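Surface protein SPB1 (Streptococcus agalactiae, PDB 4UZG) forms the backbone (major) subunit of the group B streptococcus type 2b pilus, probably polymerised into a shaft by sortases. Local coordinates at residues K18-K24 / T122-T128; G2-V6 / Q162-V166. All coordinates share one frame; numbering follows the deposited sequence.

How the contacts relate
Contact 1 is an antiparallel strand pair: 18-24 and 122-128 share a ladder of backbone hydrogen bonds, with tyrosines and aliphatic residues on one face, threonines and Lys18 on the other. Contact 2 joins 2-6 to 162-166, on the outermost strands of the same sheet. These run nearly parallel and meet mainly through side chains, with one direct hydrogen bond and one bridging water. Both are partly buried: contact 1 buries Tyr19, Ile21, Val125 and Tyr127, while contact 2 buries Lys4 but leaves Gly2, Thr5 and Lys163 exposed. Contact 1 is nested inside the segment contact 2 closes. They join where strand 4-6 pairs with 16-26. Tyr19 and Tyr127 pack against Lys4, whose isopeptide bond contact 1 lacks.

Contact 1 (K18-K24 / T122-T128)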
ATOM      1  N   LYS A  18       5.777   1.553  -4.493  0.53  5.95           N
ATOM      2  CA  LYS A  18       7.061   1.120  -5.051  0.53  6.31           C
ATOM      3  C   LYS A  18       7.686   0.100  -4.137  0.53  6.12           C
ATOM      4  O   LYS A  18       7.940   0.366  -2.950  0.53  6.22           O
ATOM      5  CB  LYS A  18       8.038   2.260  -5.295  0.53  7.75           C
ATOM      6  CG  LYS A  18       9.241   1.747  -6.067  0.53  8.51           C
ATOM      7  CD  LYS A  18      10.074   2.847  -6.699  0.53 13.65           C
ATOM      8  CE  LYS A  18      10.925   2.315  -7.855  0.53 18.01           C
ATOM      9  NZ  LYS A  18      10.075   1.849  -8.992  0.53 19.85           N
ATOM     10  N   TYR A  19       7.892  -1.077  -4.711  1.00  5.96           N
ATOM     11  CA  TYR A  19       8.501  -2.209  -4.041  1.00  5.69           C
ATOM     12  C   TYR A  19       9.974  -2.342  -4.407  1.00  6.11           C
ATOM     13  O   TYR A  19      10.363  -2.075  -5.550  1.00  7.06           O
ATOM     14  CB  TYR A  19       7.833  -3.486  -4.517  1.00  6.46           C
ATOM     15  CG  TYR A  19       6.395  -3.707  -4.092  1.00  6.13           C
ATOM     16  CD1 TYR A  19       6.106  -4.370  -2.920  1.00  6.33           C
ATOM     17  CD2 TYR A  19       5.334  -3.311  -4.884  1.00  6.68           C
ATOM     18  CE1 TYR A  19       4.809  -4.664  -2.548  1.00  6.87           C
ATOM     19  CE2 TYR A  19       4.015  -3.586  -4.517  1.00  7.01           C
ATOM     20  CZ  TYR A  19       3.752  -4.263  -3.354  1.00  6.08           C
ATOM     21  OH  TYR A  19       2.442  -4.552  -3.060  1.00  6.97           O
ATOM     22  N   THR A  20      10.769  -2.801  -3.446  1.00  6.19           N
ATOM     23  CA  THR A  20      12.166  -3.122  -3.661  1.00  6.55           C
ATOM     24  C   THR A  20      12.466  -4.507  -3.096  1.00  6.44           C
ATOM     25  O   THR A  20      12.191  -4.763  -1.923  1.00  7.89           O
ATOM     26  CB  THR A  20      13.102  -2.089  -2.999  1.00  7.33           C
ATOM     27  OG1 THR A  20      12.792  -0.786  -3.512  1.00  7.59           O
ATOM     28  CG2 THR A  20      14.559  -2.387  -3.314  1.00  8.60           C
ATOM     29  N   ILE A  21      13.015  -5.376  -3.941  1.00  6.25           N
ATOM     30  CA  ILE A  21      13.498  -6.687  -3.523  1.00  6.49           C
ATOM     31  C   ILE A  21      15.019  -6.623  -3.581  1.00  6.74           C
ATOM     32  O   ILE A  21      15.581  -6.263  -4.615  1.00  7.27           O
ATOM     33  CB  ILE A  21      13.021  -7.793  -4.475  1.00  7.20           C
ATOM     34  CG1 ILE A  21      11.496  -7.864  -4.504  1.00  7.99           C
ATOM     35  CG2 ILE A  21      13.647  -9.126  -4.067  1.00  8.79           C
ATOM     36  CD1 ILE A  21      10.979  -8.633  -5.718  1.00  8.37           C
ATOM     37  N   THR A  22      15.687  -6.978  -2.499  1.00  8.55           N
ATOM     38  CA  THR A  22      17.150  -6.911  -2.387  0.81 10.03           C
ATOM     39  C   THR A  22      17.675  -8.286  -1.965  1.00 10.31           C
ATOM     40  O   THR A  22      17.155  -8.868  -0.996  1.00 13.91           O
ATOM     41  CB  THR A  22      17.575  -5.802  -1.344  0.81 11.41           C
ATOM     42  OG1 THR A  22      17.021  -4.529  -1.737  0.81 11.51           O
ATOM     43  CG2 THR A  22      19.082  -5.676  -1.209  0.81 14.87           C
ATOM     44  N   TYR A  23      18.704  -8.781  -2.656  1.00  9.05           N
ATOM     45  CA  TYR A  23      19.348 -10.043  -2.329  1.00  8.71           C
ATOM     46  C   TYR A  23      20.844  -9.794  -2.364  1.00  8.11           C
ATOM     47  O   TYR A  23      21.412  -9.506  -3.405  1.00  7.84           O
ATOM     48  CB  TYR A  23      18.957 -11.086  -3.354  1.00 10.14           C
ATOM     49  CG  TYR A  23      19.560 -12.449  -3.153  1.00 10.60           C
ATOM     50  CD1 TYR A  23      18.964 -13.372  -2.310  1.00 13.36           C
ATOM     51  CD2 TYR A  23      20.657 -12.849  -3.898  1.00 10.71           C
ATOM     52  CE1 TYR A  23      19.462 -14.642  -2.180  1.00 15.99           C
ATOM     53  CE2 TYR A  23      21.182 -14.125  -3.774  1.00 13.23           C
ATOM     54  CZ  TYR A  23      20.580 -15.011  -2.910  1.00 15.70           C
ATOM     55  OH  TYR A  23      21.081 -16.284  -2.803  1.00 19.70           O
ATOM     56  N   LYS A  24      21.477  -9.910  -1.209  1.00  9.24           N
ATOM     57  CA  LYS A  24      22.864  -9.506  -1.042  1.00 11.08           C
ATOM     58  C   LYS A  24      23.867 -10.610  -1.198  1.00 14.24           C
ATOM     59  O   LYS A  24      25.079 -10.362  -1.165  1.00 16.19           O
ATOM     60  CB  LYS A  24      23.053  -8.850   0.312  1.00 12.58           C
ATOM     61  CG  LYS A  24      22.385  -7.488   0.429  1.00 15.56           C
ATOM     62  CD  LYS A  24      23.205  -6.669   1.436  1.00 23.03           C
ATOM     63  CE  LYS A  24      22.492  -5.518   2.072  1.00 26.96           C
ATOM     64  NZ  LYS A  24      21.365  -6.003   2.888  1.00 29.37           N
ATOM     65  N   THR A 122      24.973  -7.729  -5.127  1.00  7.01           N
ATOM     66  CA  THR A 122      23.610  -7.513  -4.699  1.00  6.81           C
ATOM     67  C   THR A 122      22.706  -7.421  -5.925  1.00  6.35           C
ATOM     68  O   THR A 122      22.943  -6.610  -6.824  1.00  7.57           O
ATOM     69  CB  THR A 122      23.485  -6.221  -3.891  1.00  7.88           C
ATOM     70  OG1 THR A 122      24.269  -6.355  -2.700  1.00  9.25           O
ATOM     71  CG2 THR A 122      22.035  -5.945  -3.517  1.00  8.19           C
ATOM     72  N   ILE A 123      21.665  -8.240  -5.944  1.00  6.14           N
ATOM     73  CA  ILE A 123      20.610  -8.154  -6.939  1.00  6.26           C
ATOM     74  C   ILE A 123      19.501  -7.302  -6.359  1.00  6.00           C
ATOM     75  O   ILE A 123      19.037  -7.558  -5.256  1.00  6.92           O
ATOM     76  CB  ILE A 123      20.073  -9.551  -7.294  1.00  6.73           C
ATOM     77  CG1 ILE A 123      21.158 -10.414  -7.947  1.00  8.44           C
ATOM     78  CG2 ILE A 123      18.856  -9.435  -8.215  1.00  8.67           C
ATOM     79  CD1 ILE A 123      20.788 -11.909  -8.049  1.00  9.43           C
ATOM     80  N   THR A 124      19.083  -6.281  -7.102  1.00  6.04           N
ATOM     81  CA  THR A 124      17.960  -5.445  -6.693  1.00  6.27           C
ATOM     82  C   THR A 124      16.926  -5.455  -7.817  1.00  6.74           C
ATOM     83  O   THR A 124      17.257  -5.239  -8.978  1.00  7.63           O
ATOM     84  CB  THR A 124      18.384  -3.985  -6.374  1.00  7.59           C
ATOM     85  OG1 THR A 124      19.491  -4.013  -5.475  1.00  8.64           O
ATOM     86  CG2 THR A 124      17.263  -3.202  -5.753  1.00  9.22           C
ATOM     87  N   VAL A 125      15.666  -5.670  -7.447  1.00  6.67           N
ATOM     88  CA  VAL A 125      14.549  -5.504  -8.363  1.00  7.06           C
ATOM     89  C   VAL A 125      13.608  -4.482  -7.749  1.00  7.04           C
ATOM     90  O   VAL A 125      13.087  -4.696  -6.655  1.00  8.36           O
ATOM     91  CB  VAL A 125      13.794  -6.830  -8.612  1.00  7.74           C
ATOM     92  CG1 VAL A 125      12.571  -6.610  -9.513  1.00  9.53           C
ATOM     93  CG2 VAL A 125      14.709  -7.894  -9.200  1.00  8.55           C
ATOM     94  N   THR A 126      13.373  -3.387  -8.452  1.00  6.97           N
ATOM     95  CA  THR A 126      12.332  -2.465  -8.058  1.00  7.39           C
ATOM     96  C   THR A 126      11.189  -2.584  -9.052  1.00  6.83           C
ATOM     97  O   THR A 126      11.394  -2.858 -10.237  1.00  8.12           O
ATOM     98  CB  THR A 126      12.817  -1.026  -8.003  1.00  8.94           C
ATOM     99  OG1 THR A 126      13.190  -0.578  -9.303  1.00 11.69           O
ATOM    100  CG2 THR A 126      13.966  -0.866  -7.054  1.00 10.68           C
ATOM    101  N   TYR A 127       9.960  -2.390  -8.569  1.00  6.16           N
ATOM    102  CA  TYR A 127       8.790  -2.427  -9.428  1.00  6.04           C
ATOM    103  C   TYR A 127       7.663  -1.715  -8.690  1.00  5.39           C
ATOM    104  O   TYR A 127       7.810  -1.372  -7.516  1.00  6.50           O
ATOM    105  CB  TYR A 127       8.404  -3.880  -9.792  1.00  6.16           C
ATOM    106  CG  TYR A 127       7.849  -4.695  -8.636  1.00  6.26           C
ATOM    107  CD1 TYR A 127       8.672  -5.370  -7.755  1.00  6.75           C
ATOM    108  CD2 TYR A 127       6.484  -4.754  -8.419  1.00  6.20           C
ATOM    109  CE1 TYR A 127       8.146  -6.091  -6.690  1.00  6.67           C
ATOM    110  CE2 TYR A 127       5.947  -5.477  -7.352  1.00  6.64           C
ATOM    111  CZ  TYR A 127       6.794  -6.133  -6.503  1.00  6.60           C
ATOM    112  OH  TYR A 127       6.302  -6.864  -5.425  1.00  7.24           O
ATOM    113  N   THR A 128       6.549  -1.492  -9.374  1.00  5.22           N
ATOM    114  CA  THR A 128       5.431  -0.823  -8.748  1.00  5.94           C
ATOM    115  C   THR A 128       4.133  -1.614  -8.890  1.00  5.45           C
ATOM    116  O   THR A 128       3.993  -2.507  -9.739  1.00  5.47           O
ATOM    117  CB  THR A 128       5.226   0.599  -9.306  1.00  6.35           C
ATOM    118  OG1 THR A 128       4.934   0.482 -10.696  1.00  6.99           O
ATOM    119  CG2 THR A 128       6.445   1.467  -9.094  1.00  7.61           C
TER
HETATM  120  O   HOH W   1      11.079   0.207 -10.895  1.00 14.56           O
HETATM  121  O   HOH W   2      26.131  -8.140  -1.664  1.00 17.28           O
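Tyr19 and Tyr127 face each other as a hydrogen-bonded pair of two antiparallel strands, 18-24 and 122-128. The backbone ladder has six bonds, two each for Tyr19-Tyr127, Ile21-Val125 and Tyr23-Ile123. The straightest runs from Ile21 N to Val125 O, 2.8 Å with 175° at the hydrogen. Between these pairs, CA-H groups also approach carbonyl oxygens, as Thr126 CA does Tyr19 O at 3.2 Å.

The aromatic contact is a slid one. The two tyrosine planes are within 8° of parallel, but the rings barely overlap. Tyr127 chi1 is 70°, which places CG between its own N and carbonyl carbon and folds the ring back over Tyr19. Tyr19 CB then lies over one face of the Tyr127 ring, 3.6 Å from its centroid, a CH-pi contact. In return, Tyr127 OH sits over a face of the Tyr19 ring. Ile21 CD1 reaches the edge of the Tyr127 ring at CE1, 3.9 Å away.

The other face carries threonines and Lys18. Methyls meet here: Thr20 CG2 and Thr124 CG2 are 3.7 Å apart. In the conformer described, Lys18 bends at its last torsion, and NZ donates to a water, 2.7 Å away, that also bonds Thr126 OG1.

Tyr19, Ile21 and Tyr23 pack on strand 146-153, and Tyr127 meets Phe91 edge-to-face. This is an antiparallel strand pair with an apolar and a threonine-rich face, its apolar side turned into the core of a beta-sandwich domain, as in the Ig-like domains of Gram-positive pilins.

Contact 2 (G2-V6 / Q162-V166); sequences GGKTV and QKVTV
Lys4 reaches across from strand 4-6 to Gln162 and Val164 on strand 162-165. Its CB lies 3.9 Å from Gln162 CB. CG meets the Val164 CG1 methyl at 3.8 Å. CD meets Gln162 O at 3.7 Å and also touches the same methyl. CE still touches Val164 CG1, the last atom of the chain to meet this strand. With CG anti to the backbone N (chi1 -172°) and every later torsion extended, the chain crosses the Val164 side chain at about a right angle. NZ is bonded covalently to CG of Asn147, an intramolecular isopeptide bond. The link fixes the tip of the lysine and makes its nitrogen an amide, so it should no longer carry the charge of a free lysine. A weak hydrogen bond joins NZ to Asp42 OD1.

Gln162 holds the start of segment 2-6. Its chain bends at chi2, and OE1 accepts from Gly3 N at 2.9 Å. The bond is nearly straight at the hydrogen (176°), but the donor stands above the amide plane. A water joins the backbones: it accepts from Lys4 N and donates to Lys163 O. Further along, Val164 CB packs on Lys4 O, 3.5 Å away. Val6 CG1 touches Val164 CG1 at 3.8 Å.

Segment 2-6 pairs with strand 16-26 through Thr5-Thr20 and Gly3-Thr22. Strand 162-165 pairs with strand 146-153, which supplies Asn147. Strands 4-6 and 162-165 lie nearly parallel (20°), held by side chains and a water, and the isopeptide bond ties strand 4-6 to strand 146-153, with Tyr19 and Tyr127 packed against the lysine.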
ATOM      1  N   GLY A   2      13.056  -6.383   6.234  1.00 32.71           N
ATOM      2  CA  GLY A   2      13.669  -7.489   5.525  1.00 24.07           C
ATOM      3  C   GLY A   2      14.101  -7.114   4.118  1.00 17.64           C
ATOM      4  O   GLY A   2      14.328  -5.938   3.821  1.00 19.74           O
ATOM      5  N   GLY A   3      14.220  -8.129   3.263  1.00 15.30           N
ATOM      6  CA  GLY A   3      14.692  -7.981   1.887  1.00 11.94           C
ATOM      7  C   GLY A   3      13.645  -7.547   0.879  1.00 10.59           C
ATOM      8  O   GLY A   3      13.960  -7.321  -0.268  1.00 15.99           O
ATOM      9  N   LYS A   4      12.402  -7.412   1.303  1.00  7.25           N
ATOM     10  CA  LYS A   4      11.346  -6.874   0.466  1.00  6.53           C
ATOM     11  C   LYS A   4      10.752  -5.690   1.233  1.00  6.79           C
ATOM     12  O   LYS A   4      10.302  -5.855   2.372  1.00  8.10           O
ATOM     13  CB  LYS A   4      10.260  -7.900   0.144  1.00  6.95           C
ATOM     14  CG  LYS A   4       9.265  -7.400  -0.896  1.00  7.26           C
ATOM     15  CD  LYS A   4       8.137  -8.396  -1.214  1.00  7.31           C
ATOM     16  CE  LYS A   4       7.272  -7.861  -2.308  1.00  7.24           C
ATOM     17  NZ  LYS A   4       6.103  -8.708  -2.620  1.00  8.01           N
ATOM     18  N   THR A   5      10.771  -4.514   0.612  1.00  6.91           N
ATOM     19  CA  THR A   5      10.303  -3.287   1.257  1.00  7.07           C
ATOM     20  C   THR A   5       9.411  -2.487   0.321  1.00  7.26           C
ATOM     21  O   THR A   5       9.384  -2.735  -0.891  1.00  7.61           O
ATOM     22  CB  THR A   5      11.504  -2.403   1.690  1.00  9.58           C
ATOM     23  OG1 THR A   5      12.294  -2.079   0.548  1.00 11.38           O
ATOM     24  CG2 THR A   5      12.375  -3.092   2.719  1.00 10.86           C
ATOM     25  N   VAL A   6       8.665  -1.550   0.904  1.00  7.27           N
ATOM     26  CA  VAL A   6       7.871  -0.583   0.156  1.00  7.08           C
ATOM     27  C   VAL A   6       8.309   0.819   0.552  1.00  7.61           C
ATOM     28  O   VAL A   6       8.906   1.011   1.621  1.00  8.92           O
ATOM     29  CB  VAL A   6       6.352  -0.775   0.341  1.00  8.13           C
ATOM     30  CG1 VAL A   6       5.956  -2.101  -0.276  1.00  9.56           C
ATOM     31  CG2 VAL A   6       5.944  -0.695   1.800  1.00  9.19           C
ATOM     32  N   GLN A 162      10.938 -13.327   1.420  1.00  8.57           N
ATOM     33  CA  GLN A 162      10.859 -12.035   2.078  1.00  9.43           C
ATOM     34  C   GLN A 162       9.481 -11.445   1.778  1.00  8.27           C
ATOM     35  O   GLN A 162       9.044 -11.440   0.625  1.00  8.79           O
ATOM     36  CB  GLN A 162      11.973 -11.083   1.599  1.00 12.86           C
ATOM     37  CG  GLN A 162      13.394 -11.603   1.802  1.00 16.51           C
ATOM     38  CD  GLN A 162      13.806 -11.719   3.257  1.00 19.02           C
ATOM     39  OE1 GLN A 162      13.550 -10.817   4.064  1.00 22.58           O
ATOM     40  NE2 GLN A 162      14.486 -12.810   3.596  1.00 21.65           N
ATOM     41  N   LYS A 163       8.809 -10.957   2.813  1.00  8.87           N
ATOM     42  CA  LYS A 163       7.446 -10.484   2.687  1.00  9.24           C
ATOM     43  C   LYS A 163       7.347  -9.024   3.077  1.00  8.60           C
ATOM     44  O   LYS A 163       8.144  -8.535   3.890  1.00  9.74           O
ATOM     45  CB  LYS A 163       6.543 -11.263   3.639  1.00 11.21           C
ATOM     46  CG  LYS A 163       6.365 -12.708   3.282  1.00 14.14           C
ATOM     47  CD  LYS A 163       5.264 -13.367   4.097  1.00 18.79           C
ATOM     48  CE  LYS A 163       5.570 -13.509   5.550  1.00 23.84           C
ATOM     49  NZ  LYS A 163       4.580 -14.461   6.162  1.00 26.74           N
ATOM     50  N   VAL A 164       6.318  -8.350   2.558  1.00  7.79           N
ATOM     51  CA  VAL A 164       5.971  -7.030   3.056  1.00  8.19           C
ATOM     52  C   VAL A 164       4.463  -6.861   2.927  1.00  7.89           C
ATOM     53  O   VAL A 164       3.855  -7.402   2.013  1.00  8.90           O
ATOM     54  CB  VAL A 164       6.791  -5.899   2.356  1.00  9.03           C
ATOM     55  CG1 VAL A 164       6.337  -5.720   0.924  1.00  9.61           C
ATOM     56  CG2 VAL A 164       6.705  -4.594   3.127  1.00  9.49           C
ATOM     57  N   THR A 165       3.885  -6.115   3.862  1.00  8.24           N
ATOM     58  CA  THR A 165       2.447  -5.861   3.907  1.00  8.76           C
ATOM     59  C   THR A 165       2.178  -4.387   3.629  1.00  8.25           C
ATOM     60  O   THR A 165       2.693  -3.528   4.336  1.00 10.24           O
ATOM     61  CB  THR A 165       1.894  -6.226   5.303  1.00  9.73           C
ATOM     62  OG1 THR A 165       2.221  -7.593   5.625  1.00 10.35           O
ATOM     63  CG2 THR A 165       0.370  -6.004   5.373  1.00  9.76           C
ATOM     64  N   VAL A 166       1.403  -4.092   2.593  1.00  7.38           N
ATOM     65  CA  VAL A 166       1.007  -2.706   2.350  0.61  7.79           C
ATOM     66  C   VAL A 166      -0.102  -2.342   3.335  1.00  7.65           C
ATOM     67  O   VAL A 166      -0.904  -3.187   3.739  1.00 10.32           O
ATOM     68  CB  VAL A 166       0.551  -2.437   0.908  0.61  8.03           C
ATOM     69  CG1 VAL A 166       1.704  -2.651  -0.073  0.61  7.94           C
ATOM     70  CG2 VAL A 166      -0.691  -3.255   0.578  0.61  8.34           C
TER
HETATM   71  O   HOH W   3      11.083  -8.351   3.845  1.00 13.33           O